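Local coordinates for nidogen (Mus musculus, PDB 1NPE), which is a basement-membrane glycoprotein (entactin) that probably links laminin to other matrix components, its six-bladed YWTD propeller being the likely laminin-binding domain, at residues D101-A106 and T119-P124. Sequence-based numbering, arbitrary orientation.
Sequences DRIEVA and TGLVNP. With CD (cadmium ion), chain C.
Asp101 and Val122 meet through a shared cadmium ion, where two neighbouring blades of the six-bladed YWTD beta-propeller come together. Asp101 sits in the turn ahead of strand 102-107, the third strand of its blade, whereas 119-124 forms the connection that passes from the outer strand 114-117 to the innermost strand, 124-130, of the next blade. One carboxylate oxygen does the binding: Asp101 OD1 lies 2.1 Å from the cadmium ion. Val122 O lies 2.3 Å from the cadmium ion, and it comes to 3.2 Å from Asp101 OD1 because both bind the metal. Ser98 and three waters complete the site. With CG beside the backbone N (chi1 -64°), the Asp101 side chain runs past the Leu121 carbonyl, its CB 3.3 Å from Leu121 O.

Beyond the metal site, toward strand 102-107, the contact turns apolar. The Leu121 side chain is directed at the start of the strand, and its CD1 methyl presses against the backbone of Arg102, 3.4 Å from CA. Leu121 CD1 also meets Ile103 CG1 at 3.8 Å, the two side chains crossing at about a right angle; Trp138 of the following blade touches both. Pro124 approaches more loosely, its ring near the Arg102 carbonyl.

Arg102 and Asp101 both face Asp97 in a G1 beta bulge, and the CB of Arg102 points away from the connection. Its guanidinium also pairs with Asp77, while Glu104 has a second partner in Arg113. Between Arg102 and Glu104 the grip is side-on: NE and NH2 of Arg102 converge on the single oxygen OE2 of Glu104, each at 2.9 Å, with that oxygen in the guanidinium plane but approached from above its own carboxylate plane.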
# COMPACT_ATOMS: atom_id res chain seq x y z
N ASP A 101 3.25 -8.49 -6.80
CA ASP A 101 4.33 -7.72 -7.40
C ASP A 101 4.14 -7.37 -8.86
O ASP A 101 4.93 -7.74 -9.73
CB ASP A 101 5.67 -8.43 -7.18
CG ASP A 101 6.05 -8.50 -5.70
OD1 ASP A 101 5.49 -7.72 -4.90
OD2 ASP A 101 6.88 -9.35 -5.34
N ARG A 102 3.09 -6.60 -9.13
CA ARG A 102 2.83 -6.21 -10.50
C ARG A 102 1.97 -4.98 -10.69
O ARG A 102 1.49 -4.36 -9.73
CB ARG A 102 2.26 -7.40 -11.28
CG ARG A 102 0.99 -7.99 -10.73
CD ARG A 102 0.80 -9.39 -11.27
NE ARG A 102 -0.60 -9.75 -11.35
CZ ARG A 102 -1.07 -10.99 -11.21
NH1 ARG A 102 -0.25 -12.00 -11.00
NH2 ARG A 102 -2.38 -11.20 -11.30
N ILE A 103 1.92 -4.56 -11.95
CA ILE A 103 1.13 -3.43 -12.37
C ILE A 103 0.27 -3.97 -13.50
O ILE A 103 0.77 -4.49 -14.49
CB ILE A 103 2.01 -2.26 -12.88
CG1 ILE A 103 2.78 -1.65 -11.70
CG2 ILE A 103 1.14 -1.19 -13.54
CD1 ILE A 103 3.81 -0.64 -12.11
N GLU A 104 -1.04 -3.95 -13.29
CA GLU A 104 -1.96 -4.44 -14.30
C GLU A 104 -2.79 -3.32 -14.91
O GLU A 104 -2.90 -2.23 -14.36
CB GLU A 104 -2.88 -5.50 -13.71
CG GLU A 104 -2.15 -6.69 -13.07
CD GLU A 104 -3.07 -7.87 -12.85
OE1 GLU A 104 -3.75 -8.27 -13.80
OE2 GLU A 104 -3.11 -8.41 -11.73
N VAL A 105 -3.32 -3.60 -16.09
CA VAL A 105 -4.16 -2.65 -16.79
C VAL A 105 -5.39 -3.45 -17.22
O VAL A 105 -5.30 -4.66 -17.44
CB VAL A 105 -3.41 -2.03 -18.01
CG1 VAL A 105 -2.94 -3.12 -18.97
CG2 VAL A 105 -4.30 -1.03 -18.71
N ALA A 106 -6.55 -2.79 -17.24
CA ALA A 106 -7.79 -3.45 -17.63
C ALA A 106 -8.84 -2.43 -18.06
O ALA A 106 -8.64 -1.23 -17.87
CB ALA A 106 -8.33 -4.29 -16.47
N THR A 119 8.17 -7.51 -13.04
CA THR A 119 9.55 -7.77 -12.66
C THR A 119 10.07 -6.45 -12.12
O THR A 119 9.56 -5.40 -12.49
CB THR A 119 10.41 -8.25 -13.86
OG1 THR A 119 10.33 -7.30 -14.93
CG2 THR A 119 9.94 -9.61 -14.35
N GLY A 120 11.04 -6.51 -11.21
CA GLY A 120 11.59 -5.30 -10.62
C GLY A 120 10.61 -4.55 -9.71
O GLY A 120 10.81 -3.37 -9.42
N LEU A 121 9.53 -5.22 -9.31
CA LEU A 121 8.54 -4.61 -8.43
C LEU A 121 8.52 -5.36 -7.12
O LEU A 121 8.35 -6.57 -7.09
CB LEU A 121 7.14 -4.66 -9.06
CG LEU A 121 6.94 -3.89 -10.37
CD1 LEU A 121 5.56 -4.18 -10.92
CD2 LEU A 121 7.14 -2.39 -10.14
N VAL A 122 8.70 -4.64 -6.03
CA VAL A 122 8.71 -5.23 -4.70
C VAL A 122 7.59 -4.61 -3.85
O VAL A 122 6.80 -5.33 -3.25
CB VAL A 122 10.09 -5.03 -4.02
CG1 VAL A 122 10.06 -5.47 -2.54
CG2 VAL A 122 11.15 -5.82 -4.79
N ASN A 123 7.54 -3.29 -3.81
CA ASN A 123 6.51 -2.58 -3.05
C ASN A 123 5.91 -1.41 -3.85
O ASN A 123 5.94 -0.27 -3.41
CB ASN A 123 7.05 -2.08 -1.71
CG ASN A 123 6.92 -3.11 -0.58
OD1 ASN A 123 7.81 -3.25 0.25
ND2 ASN A 123 5.80 -3.81 -0.55
N PRO A 124 5.39 -1.69 -5.06
CA PRO A 124 4.80 -0.58 -5.83
C PRO A 124 3.61 -0.07 -5.03
O PRO A 124 2.98 -0.84 -4.30
CB PRO A 124 4.35 -1.26 -7.12
CG PRO A 124 3.97 -2.64 -6.64
CD PRO A 124 5.16 -2.97 -5.76
CD CD C . 5.98 -7.46 -2.87
O HOH W 1 8.27 -8.42 -2.88
O HOH W 2 5.99 -6.45 -0.45
O HOH W 3 4.96 -9.75 -1.92